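Side-chain contacts in kallistatin (Homo sapiens, PDB 6F4V), which inhibits the serine protease tissue kallikrein as a serpin, forming a stable equimolar complex when the enzyme cleaves its reactive site: residues L66-S69 and D70-G74; Y40-L43 and S44-A47; E244-T248 and P249-M253; L78-T81 and L82-G86; Q285-R289 and L290-D294. All blocks are in the same frame, centred on the assembly; numbering follows the deposited sequence. Where two conformers were deposited one is given.

Contact 1 (L66-S69 and D70-G74)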
loop_
_atom_site.group_PDB
_atom_site.type_symbol
_atom_site.label_atom_id
_atom_site.label_comp_id
_atom_site.label_asym_id
_atom_site.label_seq_id
_atom_site.Cartn_x
_atom_site.Cartn_y
_atom_site.Cartn_z
ATOM N N LEU A 66 0.156 23.237 3.775
ATOM C CA LEU A 66 -0.231 22.452 4.934
ATOM C C LEU A 66 0.747 22.666 6.052
ATOM O O LEU A 66 1.940 22.663 5.841
ATOM C CB LEU A 66 -0.242 20.940 4.595
ATOM C CG LEU A 66 -1.209 20.504 3.499
ATOM C CD1 LEU A 66 -1.232 18.986 3.401
ATOM C CD2 LEU A 66 -2.596 21.047 3.772
ATOM N N SER A 67 0.230 22.793 7.258
ATOM C CA SER A 67 1.053 22.729 8.446
ATOM C C SER A 67 1.332 21.277 8.812
ATOM O O SER A 67 0.635 20.333 8.375
ATOM C CB SER A 67 0.342 23.407 9.614
ATOM O OG SER A 67 -0.775 22.643 10.032
ATOM N N GLU A 68 2.334 21.115 9.651
ATOM C CA GLU A 68 2.677 19.810 10.195
ATOM C C GLU A 68 1.484 19.230 10.907
ATOM O O GLU A 68 1.174 18.038 10.761
ATOM C CB GLU A 68 3.790 19.947 11.198
ATOM C CG GLU A 68 4.986 19.126 10.881
ATOM C CD GLU A 68 6.085 19.465 11.832
ATOM O OE1 GLU A 68 7.086 20.049 11.374
ATOM O OE2 GLU A 68 5.905 19.166 13.037
ATOM N N SER A 69 0.823 20.088 11.678
ATOM C CA SER A 69 -0.404 19.723 12.365
ATOM C C SER A 69 -1.502 19.244 11.406
ATOM O O SER A 69 -2.160 18.250 11.696
ATOM C CB SER A 69 -0.884 20.866 13.283
ATOM O OG SER A 69 -2.100 20.529 13.910
ATOM N N ASP A 70 -1.676 19.906 10.262
ATOM C CA ASP A 70 -2.634 19.441 9.253
ATOM C C ASP A 70 -2.287 17.999 8.790
ATOM O O ASP A 70 -3.181 17.194 8.557
ATOM C CB ASP A 70 -2.603 20.320 7.973
ATOM C CG ASP A 70 -3.199 21.725 8.161
ATOM O OD1 ASP A 70 -4.170 21.890 8.938
ATOM O OD2 ASP A 70 -2.680 22.644 7.472
ATOM N N VAL A 71 -1.009 17.705 8.632
ATOM C CA VAL A 71 -0.578 16.367 8.153
ATOM C C VAL A 71 -0.918 15.331 9.207
ATOM O O VAL A 71 -1.592 14.351 8.919
ATOM C CB VAL A 71 0.918 16.363 7.799
ATOM C CG1 VAL A 71 1.411 14.962 7.446
ATOM C CG2 VAL A 71 1.161 17.311 6.623
ATOM N N HIS A 72 -0.465 15.561 10.445
ATOM C CA HIS A 72 -0.621 14.566 11.498
ATOM C C HIS A 72 -2.074 14.363 11.909
ATOM O O HIS A 72 -2.538 13.234 12.054
ATOM C CB HIS A 72 0.268 14.892 12.681
ATOM C CG HIS A 72 1.720 14.743 12.371
ATOM N ND1 HIS A 72 2.260 13.537 11.985
ATOM C CD2 HIS A 72 2.746 15.634 12.388
ATOM C CE1 HIS A 72 3.556 13.697 11.768
ATOM N NE2 HIS A 72 3.877 14.959 11.993
ATOM N N ARG A 73 -2.809 15.450 12.065
ATOM C CA ARG A 73 -4.241 15.340 12.335
ATOM C C ARG A 73 -5.017 14.688 11.182
ATOM O O ARG A 73 -5.968 13.933 11.409
ATOM C CB ARG A 73 -4.802 16.730 12.684
ATOM C CG ARG A 73 -4.208 17.320 13.952
ATOM C CD ARG A 73 -4.312 16.398 15.158
ATOM N NE ARG A 73 -3.674 16.967 16.347
ATOM C CZ ARG A 73 -3.639 16.373 17.546
ATOM N NH1 ARG A 73 -4.239 15.190 17.747
ATOM N NH2 ARG A 73 -3.003 16.966 18.552
ATOM N N GLY A 74 -4.583 14.959 9.945
ATOM C CA GLY A 74 -5.112 14.272 8.768
ATOM C C GLY A 74 -4.933 12.762 8.875
ATOM O O GLY A 74 -5.886 12.001 8.696
HETATM O O HOH W 1 -2.159 19.234 16.058
#
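Ser-67 and Asp-70 exchange a pair of hydrogen bonds. Ser-67 OG accepts from Asp-70 N at 2.9 Å, and Ser-67 N donates to Asp-70 OD2, also at 2.9 Å, reaching that oxygen from 36° above the carboxylate plane. With chi1 at 70°, OG sits between the backbone N and the carbonyl carbon of Ser-67, where it faces the first turn. This is a capping box, and it opens helix 68-83 with Ser-67 as the N-cap. With an alanine in place of Asp-70, Ser-67 N would probably be left without its acceptor and the cap held from one direction alone. Val-71 N bonds to Ser-67 O at 3.1 Å and His-72 N to Glu-68 O at 3.0 Å. On the outer side a water beside Ser-69 OG accepts from Arg-73 NE at 2.7 Å, in the guanidinium plane, and Arg-73 NH1 is hydrogen-bonded to Gln-76 OE1. Apolar contact is slight, Leu-66 CD1 lying 4.3 Å from Val-71 CG2, but both also rest on Phe-61. The polar ends of Glu-68 and His-72 turn to other partners, Glu-68 in a salt bridge with Arg-52 and His-72 ND1 hydrogen-bonded to Tyr-117 OH.

Contact 2 (Y40-L43 and S44-A47)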
loop_
_atom_site.group_PDB
_atom_site.type_symbol
_atom_site.label_atom_id
_atom_site.label_comp_id
_atom_site.label_asym_id
_atom_site.label_seq_id
_atom_site.Cartn_x
_atom_site.Cartn_y
_atom_site.Cartn_z
ATOM N N TYR A 40 6.166 6.568 7.686
ATOM C CA TYR A 40 7.144 7.650 7.560
ATOM C C TYR A 40 6.661 8.969 8.156
ATOM O O TYR A 40 7.444 9.695 8.767
ATOM C CB TYR A 40 7.620 7.757 6.116
ATOM C CG TYR A 40 8.656 6.698 5.791
ATOM C CD1 TYR A 40 8.330 5.341 5.717
ATOM C CD2 TYR A 40 9.984 7.041 5.605
ATOM C CE1 TYR A 40 9.286 4.375 5.441
ATOM C CE2 TYR A 40 10.934 6.087 5.304
ATOM C CZ TYR A 40 10.601 4.765 5.238
ATOM O OH TYR A 40 11.595 3.863 4.976
ATOM N N ALA A 41 5.361 9.249 8.057
ATOM C CA ALA A 41 4.815 10.415 8.750
ATOM C C ALA A 41 4.944 10.258 10.278
ATOM O O ALA A 41 5.383 11.198 10.989
ATOM C CB ALA A 41 3.383 10.650 8.340
ATOM N N MET A 42 4.674 9.063 10.776
ATOM C CA MET A 42 4.889 8.807 12.202
ATOM C C MET A 42 6.364 8.984 12.631
ATOM O O MET A 42 6.639 9.639 13.649
ATOM C CB MET A 42 4.394 7.416 12.567
ATOM C CG MET A 42 4.471 7.135 14.067
ATOM S SD MET A 42 3.666 5.567 14.452
ATOM C CE MET A 42 4.798 4.403 13.921
ATOM N N LEU A 43 7.282 8.399 11.860
ATOM C CA LEU A 43 8.719 8.555 12.077
ATOM C C LEU A 43 9.132 10.016 12.172
ATOM O O LEU A 43 9.984 10.362 13.023
ATOM C CB LEU A 43 9.506 7.878 10.948
ATOM C CG LEU A 43 11.029 8.014 10.997
ATOM C CD1 LEU A 43 11.611 7.278 12.179
ATOM C CD2 LEU A 43 11.611 7.488 9.710
ATOM N N SER A 44 8.542 10.861 11.312
ATOM C CA SER A 44 8.886 12.262 11.255
ATOM C C SER A 44 8.604 12.983 12.547
ATOM O O SER A 44 9.195 14.024 12.767
ATOM C CB SER A 44 8.207 13.013 10.098
ATOM O OG SER A 44 6.854 13.343 10.374
ATOM N N LEU A 45 7.685 12.495 13.368
ATOM C CA LEU A 45 7.484 13.092 14.719
ATOM C C LEU A 45 8.751 13.096 15.562
ATOM O O LEU A 45 8.880 13.949 16.432
ATOM C CB LEU A 45 6.414 12.334 15.512
ATOM C CG LEU A 45 4.991 12.440 14.980
ATOM C CD1 LEU A 45 4.153 11.333 15.583
ATOM C CD2 LEU A 45 4.406 13.811 15.264
ATOM N N GLY A 46 9.634 12.127 15.310
ATOM C CA GLY A 46 10.948 12.031 15.931
ATOM C C GLY A 46 12.114 12.737 15.237
ATOM O O GLY A 46 13.232 12.731 15.760
ATOM N N ALA A 47 11.869 13.306 14.061
ATOM C CA ALA A 47 12.870 14.030 13.312
ATOM C C ALA A 47 12.745 15.500 13.662
ATOM O O ALA A 47 11.677 15.968 14.075
ATOM C CB ALA A 47 12.672 13.825 11.813
#
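The flat groups that meet between 40-43 and 44-47 are peptide carbonyls. Ser-44 OG comes in only slightly tilted from the carbonyl plane of Ala-41, whereas Leu-45 N stands 58° above that of Met-42 and Gly-46 N stands 45° above that of Leu-43. The Tyr-40 ring leads off the other way, meeting Phe-337 with the planes nearly perpendicular, and its OH is hydrogen-bonded to Ser-316 OG. Ser-44 OG donates to Ala-41 O at 2.7 Å; chi1 of 79° folds the hydroxyl back over the helix to reach it. Ser-44 N bonds to Tyr-40 O at 3.0 Å and only weakly to Ala-41 O. From here helix 33-44 runs out: the bonds of Leu-45 N to Met-42 O, 3.1 Å, and Gly-46 N to Leu-43 O, 2.9 Å, each span three residues instead of four, and a type I turn from Ser-44 to Ala-47 carries the chain toward helix 49-58. Leu-45 packs its side chain against Met-42 O, CB 3.3 Å from that oxygen, and CD1 comes within 4.5 Å of Met-42 CG. All of this is buried. Tyr-117 of helix 107-117 packs on Ala-41, Met-42 and Leu-45, while Ile-55 and Leu-56 lie against Ser-44.

Contact 3 (E244-T248 and P249-M253). With EDO (1,2-ethanediol), chain F.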
loop_
_atom_site.group_PDB
_atom_site.type_symbol
_atom_site.label_atom_id
_atom_site.label_comp_id
_atom_site.label_asym_id
_atom_site.label_seq_id
_atom_site.Cartn_x
_atom_site.Cartn_y
_atom_site.Cartn_z
ATOM N N GLU A 244 1.392 2.851 -17.804
ATOM C CA GLU A 244 2.208 3.210 -16.636
ATOM C C GLU A 244 2.750 4.644 -16.729
ATOM O O GLU A 244 2.821 5.349 -15.709
ATOM C CB GLU A 244 3.333 2.191 -16.442
ATOM C CG GLU A 244 2.831 0.832 -15.968
ATOM C CD GLU A 244 3.940 -0.192 -15.765
ATOM O OE1 GLU A 244 4.955 -0.125 -16.471
ATOM O OE2 GLU A 244 3.811 -1.091 -14.921
ATOM N N GLU A 245 3.078 5.098 -17.953
ATOM C CA GLU A 245 3.601 6.466 -18.175
ATOM C C GLU A 245 2.600 7.537 -17.827
ATOM O O GLU A 245 2.998 8.644 -17.552
ATOM C CB GLU A 245 4.038 6.728 -19.616
ATOM C CG GLU A 245 5.224 5.923 -20.083
ATOM C CD GLU A 245 6.561 6.331 -19.512
ATOM O OE1 GLU A 245 6.702 7.234 -18.645
ATOM O OE2 GLU A 245 7.516 5.693 -19.995
ATOM N N VAL A 246 1.310 7.208 -17.821
ATOM C CA VAL A 246 0.272 8.178 -17.512
ATOM C C VAL A 246 -0.500 7.839 -16.225
ATOM O O VAL A 246 -1.546 8.455 -15.953
ATOM C CB VAL A 246 -0.704 8.364 -18.714
ATOM C CG1 VAL A 246 0.046 8.933 -19.926
ATOM C CG2 VAL A 246 -1.447 7.088 -19.069
ATOM N N LEU A 247 0.002 6.873 -15.441
ATOM C CA LEU A 247 -0.705 6.451 -14.232
ATOM C C LEU A 247 -0.420 7.454 -13.081
ATOM O O LEU A 247 0.625 7.380 -12.396
ATOM C CB LEU A 247 -0.295 5.042 -13.870
ATOM C CG LEU A 247 -1.187 4.359 -12.848
ATOM C CD1 LEU A 247 -2.556 3.990 -13.399
ATOM C CD2 LEU A 247 -0.475 3.123 -12.326
ATOM N N THR A 248 -1.337 8.408 -12.915
ATOM C CA THR A 248 -1.190 9.496 -11.972
ATOM C C THR A 248 -2.468 9.627 -11.155
ATOM O O THR A 248 -3.506 9.103 -11.537
ATOM C CB THR A 248 -1.021 10.842 -12.714
ATOM O OG1 THR A 248 -2.179 11.050 -13.539
ATOM C CG2 THR A 248 0.239 10.850 -13.570
ATOM N N PRO A 249 -2.415 10.384 -10.055
ATOM C CA PRO A 249 -3.679 10.666 -9.336
ATOM C C PRO A 249 -4.729 11.310 -10.226
ATOM O O PRO A 249 -5.898 10.926 -10.156
ATOM C CB PRO A 249 -3.250 11.624 -8.225
ATOM C CG PRO A 249 -1.826 11.311 -8.013
ATOM C CD PRO A 249 -1.267 10.999 -9.384
ATOM N N GLU A 250 -4.293 12.199 -11.122
ATOM C CA GLU A 250 -5.201 12.869 -12.043
ATOM C C GLU A 250 -5.859 11.883 -13.006
ATOM O O GLU A 250 -7.044 11.996 -13.288
ATOM C CB GLU A 250 -4.484 14.001 -12.820
ATOM C CG GLU A 250 -4.000 15.134 -11.923
ATOM C CD GLU A 250 -2.781 14.802 -11.051
ATOM O OE1 GLU A 250 -1.996 13.866 -11.365
ATOM O OE2 GLU A 250 -2.596 15.512 -10.029
ATOM N N MET A 251 -5.114 10.885 -13.476
ATOM C CA MET A 251 -5.689 9.884 -14.355
ATOM C C MET A 251 -6.697 8.997 -13.595
ATOM O O MET A 251 -7.773 8.691 -14.128
ATOM C CB MET A 251 -4.613 9.019 -14.985
ATOM C CG MET A 251 -5.078 8.106 -16.095
ATOM S SD MET A 251 -5.897 8.992 -17.426
ATOM C CE MET A 251 -4.535 9.905 -18.131
ATOM N N LEU A 252 -6.354 8.603 -12.366
ATOM C CA LEU A 252 -7.284 7.801 -11.558
ATOM C C LEU A 252 -8.608 8.565 -11.373
ATOM O O LEU A 252 -9.678 7.993 -11.525
ATOM C CB LEU A 252 -6.668 7.463 -10.203
ATOM C CG LEU A 252 -7.517 6.515 -9.340
ATOM C CD1 LEU A 252 -7.600 5.133 -9.996
ATOM C CD2 LEU A 252 -6.929 6.469 -7.941
ATOM N N MET A 253 -8.513 9.865 -11.103
ATOM C CA MET A 253 -9.716 10.695 -10.946
ATOM C C MET A 253 -10.493 10.870 -12.217
ATOM O O MET A 253 -11.718 10.877 -12.182
ATOM C CB MET A 253 -9.394 12.033 -10.288
ATOM C CG MET A 253 -9.112 11.831 -8.783
ATOM S SD MET A 253 -10.486 11.073 -7.843
ATOM C CE MET A 253 -9.936 9.391 -7.581
HETATM C C1 EDO F . 4.548 9.028 -14.576
HETATM O O1 EDO F . 4.189 10.390 -14.804
HETATM C C2 EDO F . 3.398 8.331 -13.863
HETATM O O2 EDO F . 3.482 8.597 -12.463
#
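A type I turn from Glu-244 to Leu-247 brings the chain to Thr-248, the N-cap of helix 249-258, and Thr-248 O accepts from Leu-252 N at 3.0 Å. The side chain of Thr-248 does the capping: OG1 accepts from Met-251 N at 2.9 Å, and chi1 of 59° tucks it over the backbone, within reach of that N-H. Around the same threonine, Pro-249 begins the helix, its CD pressed 3.3 Å from Thr-248 CB, and Glu-250, bent at chi2, swings its carboxylate back until OE1 is 3.5 Å from Thr-248 CB. Met-251 reaches further back. Its CB lies 3.3 Å from Val-246 O, and bends at chi2 and chi3 curl the chain so that CE arrives 4.2 Å from Val-246 CB. On Leu-247 O a 1,2-ethanediol, probably from the crystallisation liquor, donates through O2 at 3.1 Å. Further along, helix 249-258 supplies Arg-254 and Leu-258 to the glycan pocket; the Met-251 side chain is about 8 Å from the bound sulfated glucoside. A neighbouring protein chain packs on Leu-247 and Leu-252. Leu-215 meets Val-246 and Met-251, and one side lies on helix 6-23, where Phe-14 touches both Leu-247 and Pro-249.

Contact 4 (L78-T81 and L82-G86)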
loop_
_atom_site.group_PDB
_atom_site.type_symbol
_atom_site.label_atom_id
_atom_site.label_comp_id
_atom_site.label_asym_id
_atom_site.label_seq_id
_atom_site.Cartn_x
_atom_site.Cartn_y
_atom_site.Cartn_z
ATOM N N LEU A 78 -7.728 9.893 9.226
ATOM C CA LEU A 78 -7.691 8.843 8.206
ATOM C C LEU A 78 -7.698 7.461 8.845
ATOM O O LEU A 78 -8.522 6.608 8.512
ATOM C CB LEU A 78 -6.434 9.031 7.353
ATOM C CG LEU A 78 -5.926 7.982 6.366
ATOM C CD1 LEU A 78 -7.072 7.476 5.559
ATOM C CD2 LEU A 78 -4.889 8.606 5.456
ATOM N N LEU A 79 -6.796 7.264 9.797
ATOM C CA LEU A 79 -6.645 5.971 10.468
ATOM C C LEU A 79 -7.867 5.632 11.343
ATOM O O LEU A 79 -8.342 4.476 11.346
ATOM C CB LEU A 79 -5.341 5.955 11.256
ATOM C CG LEU A 79 -4.121 6.146 10.330
ATOM C CD1 LEU A 79 -2.857 6.410 11.133
ATOM C CD2 LEU A 79 -3.949 4.959 9.408
ATOM N N HIS A 80 -8.408 6.640 12.013
ATOM C CA HIS A 80 -9.650 6.480 12.795
ATOM C C HIS A 80 -10.795 5.990 11.908
ATOM O O HIS A 80 -11.462 4.987 12.238
ATOM C CB HIS A 80 -10.024 7.784 13.514
ATOM C CG HIS A 80 -11.284 7.678 14.321
ATOM N ND1 HIS A 80 -11.307 7.148 15.595
ATOM C CD2 HIS A 80 -12.570 7.980 14.013
ATOM C CE1 HIS A 80 -12.551 7.156 16.049
ATOM N NE2 HIS A 80 -13.334 7.653 15.107
ATOM N N THR A 81 -11.014 6.688 10.791
ATOM C CA THR A 81 -12.057 6.352 9.828
ATOM C C THR A 81 -11.873 4.912 9.322
ATOM O O THR A 81 -12.825 4.107 9.378
ATOM C CB THR A 81 -12.106 7.374 8.667
ATOM O OG1 THR A 81 -12.352 8.665 9.206
ATOM C CG2 THR A 81 -13.182 7.070 7.632
ATOM N N LEU A 82 -10.662 4.550 8.896
ATOM C CA LEU A 82 -10.452 3.176 8.419
ATOM C C LEU A 82 -10.729 2.131 9.487
ATOM O O LEU A 82 -11.257 1.051 9.178
ATOM C CB LEU A 82 -9.030 2.998 7.865
ATOM C CG LEU A 82 -8.733 3.783 6.599
ATOM C CD1 LEU A 82 -7.284 3.513 6.160
ATOM C CD2 LEU A 82 -9.721 3.408 5.495
ATOM N N ASN A 83 -10.392 2.432 10.733
ATOM C CA ASN A 83 -10.568 1.466 11.795
ATOM C C ASN A 83 -12.017 1.334 12.302
ATOM O O ASN A 83 -12.283 0.466 13.120
ATOM C CB ASN A 83 -9.620 1.774 12.957
ATOM C CG ASN A 83 -8.206 1.341 12.659
ATOM O OD1 ASN A 83 -8.011 0.282 12.079
ATOM N ND2 ASN A 83 -7.219 2.161 13.016
ATOM N N LEU A 84 -12.940 2.155 11.820
ATOM C CA LEU A 84 -14.341 2.074 12.287
ATOM C C LEU A 84 -15.044 0.852 11.696
ATOM O O LEU A 84 -14.798 0.501 10.536
ATOM C CB LEU A 84 -15.139 3.317 11.902
ATOM C CG LEU A 84 -14.853 4.583 12.698
ATOM C CD1 LEU A 84 -15.652 5.743 12.109
ATOM C CD2 LEU A 84 -15.132 4.399 14.190
ATOM N N PRO A 85 -15.944 0.220 12.483
ATOM C CA PRO A 85 -16.785 -0.902 12.026
ATOM C C PRO A 85 -17.404 -0.748 10.621
ATOM O O PRO A 85 -17.811 0.353 10.241
ATOM C CB PRO A 85 -17.900 -0.922 13.066
ATOM C CG PRO A 85 -17.256 -0.441 14.324
ATOM C CD PRO A 85 -16.163 0.507 13.920
ATOM N N GLY A 86 -17.451 -1.852 9.871
ATOM C CA GLY A 86 -18.135 -1.941 8.559
ATOM C C GLY A 86 -18.784 -3.312 8.419
ATOM O O GLY A 86 -18.379 -4.262 9.100
#
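Leu-78 and Leu-82, one turn apart, lie side by side and point the same way, and they make the close half of this contact. Leu-82 settles over the backbone of its partner, its CG 3.4 Å from Leu-78 O, the same oxygen that receives Leu-82 N at 3.0 Å in a nearly straight bond. CG of Leu-82 is set beside its own backbone N, chi1 -67°, which carries the branch back along the helix to that carbonyl. Leu-78 has two conformers; in one of them its CD1 is 4.0 Å from Leu-82 CD1, so this touch is less certain. Leu-34 of helix 33-44 meets both leucines, Val-93 of strand 89-100 packs on Leu-79 and Leu-82, and another protein chain reaches Leu-78, Thr-81 and Leu-82 with polar side chains.

The His-80/Leu-84 pair is much looser. The His-80 ring and Leu-84 touch through NE2 and CD2, 3.8 Å apart, the methyl approaching obliquely; both residues are exposed, and beyond them Pro-85 and Gly-86 are poorly ordered. Here helix 68-83 stops. Asn-83 N still bonds to Leu-79 O at 3.0 Å, but Leu-84 N takes Thr-81 O, 3.1 Å away and well above its carbonyl plane, a shorter three-residue span.

The polar side chains find their partners close by, Thr-81 OG1 on His-77 O and Asn-83 OD1 on Val-93 N. The chemistry is therefore two-sided: hydrocarbon holds the inner face of the helix to its neighbours, and the asparagine fastens its last turn to a sheet strand, while on the His-80 side one histidine-leucine touch joins the two segments.

Contact 5 (Q285-R289 and L290-D294)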
loop_
_atom_site.group_PDB
_atom_site.type_symbol
_atom_site.label_atom_id
_atom_site.label_comp_id
_atom_site.label_asym_id
_atom_site.label_seq_id
_atom_site.Cartn_x
_atom_site.Cartn_y
_atom_site.Cartn_z
ATOM N N GLN A 285 16.807 1.181 0.420
ATOM C CA GLN A 285 17.454 1.180 -0.895
ATOM C C GLN A 285 16.671 1.926 -1.972
ATOM O O GLN A 285 17.279 2.465 -2.899
ATOM C CB GLN A 285 17.803 -0.259 -1.336
ATOM C CG GLN A 285 18.889 -0.884 -0.459
ATOM C CD GLN A 285 19.097 -2.382 -0.710
ATOM O OE1 GLN A 285 18.411 -2.979 -1.528
ATOM N NE2 GLN A 285 20.048 -2.994 0.017
ATOM N N ILE A 286 15.352 2.030 -1.824
ATOM C CA ILE A 286 14.474 2.667 -2.815
ATOM C C ILE A 286 14.193 4.145 -2.561
ATOM O O ILE A 286 14.301 4.964 -3.466
ATOM C CB ILE A 286 13.121 1.905 -2.889
ATOM C CG1 ILE A 286 13.329 0.475 -3.413
ATOM C CG2 ILE A 286 12.086 2.639 -3.754
ATOM C CD1 ILE A 286 12.180 -0.465 -3.047
ATOM N N LEU A 287 13.843 4.491 -1.329
ATOM C CA LEU A 287 13.365 5.823 -1.017
ATOM C C LEU A 287 14.342 6.955 -1.205
ATOM O O LEU A 287 13.902 8.060 -1.450
ATOM C CB LEU A 287 12.751 5.891 0.372
ATOM C CG LEU A 287 11.454 5.104 0.590
ATOM C CD1 LEU A 287 10.986 5.327 2.006
ATOM C CD2 LEU A 287 10.344 5.411 -0.385
ATOM N N PRO A 288 15.667 6.705 -1.163
ATOM C CA PRO A 288 16.544 7.818 -1.519
ATOM C C PRO A 288 16.284 8.391 -2.922
ATOM O O PRO A 288 16.598 9.562 -3.167
ATOM C CB PRO A 288 17.949 7.191 -1.439
ATOM C CG PRO A 288 17.796 6.152 -0.393
ATOM C CD PRO A 288 16.438 5.553 -0.667
ATOM N N ARG A 289 15.727 7.587 -3.831
ATOM C CA ARG A 289 15.356 8.065 -5.151
ATOM C C ARG A 289 13.970 8.689 -5.251
ATOM O O ARG A 289 13.594 9.108 -6.339
ATOM C CB ARG A 289 15.540 6.959 -6.176
ATOM C CG ARG A 289 16.996 6.579 -6.315
ATOM C CD ARG A 289 17.252 5.538 -7.392
ATOM N NE ARG A 289 16.530 4.282 -7.220
ATOM C CZ ARG A 289 16.760 3.375 -6.265
ATOM N NH1 ARG A 289 17.676 3.571 -5.318
ATOM N NH2 ARG A 289 16.033 2.269 -6.222
ATOM N N LEU A 290 13.239 8.790 -4.135
ATOM C CA LEU A 290 11.936 9.451 -4.086
ATOM C C LEU A 290 11.907 10.624 -3.120
ATOM O O LEU A 290 10.844 10.985 -2.634
ATOM C CB LEU A 290 10.860 8.435 -3.685
ATOM C CG LEU A 290 10.609 7.314 -4.667
ATOM C CD1 LEU A 290 9.625 6.289 -4.127
ATOM C CD2 LEU A 290 10.112 7.876 -5.995
ATOM N N GLY A 291 13.064 11.217 -2.845
ATOM C CA GLY A 291 13.160 12.406 -2.007
ATOM C C GLY A 291 13.691 12.205 -0.593
ATOM O O GLY A 291 13.703 13.167 0.188
ATOM N N PHE A 292 14.118 10.988 -0.254
ATOM C CA PHE A 292 14.491 10.684 1.126
ATOM C C PHE A 292 16.012 10.547 1.310
ATOM O O PHE A 292 16.462 9.824 2.196
ATOM C CB PHE A 292 13.775 9.421 1.608
ATOM C CG PHE A 292 12.262 9.562 1.606
ATOM C CD1 PHE A 292 11.547 9.399 0.428
ATOM C CD2 PHE A 292 11.588 9.916 2.752
ATOM C CE1 PHE A 292 10.166 9.527 0.407
ATOM C CE2 PHE A 292 10.198 10.046 2.741
ATOM C CZ PHE A 292 9.499 9.839 1.577
ATOM N N THR A 293 16.798 11.259 0.507
ATOM C CA THR A 293 18.258 11.199 0.676
ATOM C C THR A 293 18.701 11.662 2.062
ATOM O O THR A 293 19.565 11.018 2.664
ATOM C CB THR A 293 18.987 12.012 -0.395
ATOM O OG1 THR A 293 18.441 13.344 -0.410
ATOM C CG2 THR A 293 18.811 11.367 -1.713
ATOM N N ASP A 294 18.104 12.720 2.599
ATOM C CA ASP A 294 18.484 13.192 3.936
ATOM C C ASP A 294 18.287 12.117 4.985
ATOM O O ASP A 294 19.201 11.831 5.769
ATOM C CB ASP A 294 17.749 14.459 4.361
ATOM C CG ASP A 294 18.096 14.878 5.793
ATOM O OD1 ASP A 294 19.187 15.467 5.951
ATOM O OD2 ASP A 294 17.303 14.597 6.740
HETATM O O HOH W 2 15.463 11.599 -4.239
#
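Phe-292 folds back onto Leu-287, and its atoms meet that residue one after another. CB lies 3.3 Å from Leu-287 O; CD1 is just as near to that oxygen, which sits at the ring edge in plane, and 3.7 Å from Leu-287 CB; CE1, further out, reaches Leu-287 CD2 at 4.2 Å, while Leu-287 CD1 rests over one face of the ring. Leu-287 O is gripped from opposite faces of its plane by Leu-290 N, 2.9 Å, and Phe-292 N, 3.2 Å. The 6→1 bond from Phe-292 N to Leu-287 O and the left-handed Gly-291, phi 105°, resemble a Schellman motif, but the usual inner bond is replaced by a water that donates to Pro-288 O and accepts from Gly-291 N. The backbone angles of Gly-291 call for glycine. Leu-290 CD1 crosses to Leu-287 CD2 at 3.9 Å. Trimmed to an alanine here, Leu-290 would probably leave a gap between Leu-287 and helix 6-23, where Phe-16 and Leu-19 now touch it. Arg-289 curls back, NH1 donating to Gln-285 O at 2.7 Å and NE bridging to Glu-23. So the turn after helix 283-286 lies between helix 6-23, on the Leu-290 side, and helix 49-58, whose Ile-55 meets Phe-292.

Overall arrangement
Along the chain the order is contact 2, contact 1, contact 4, contact 3, contact 5. Contacts 1 and 4 are the two ends of helix 68-83, their centres 18 Å apart. Contact 2, at the end of helix 33-44, touches contact 1 through His-72, which packs on Ala-41, Ser-44 and Leu-45, and contact 5 through Tyr-40 on Leu-287 and Phe-292. Contacts 1, 2 and 5 are thus linked in a row through the helices of the serpin fold. Contact 3 stands apart, its centre 22 to 28 Å from the others, at the start of the helix that serves the glycan pocket. All five mark helix starts or ends, where the chain changes course.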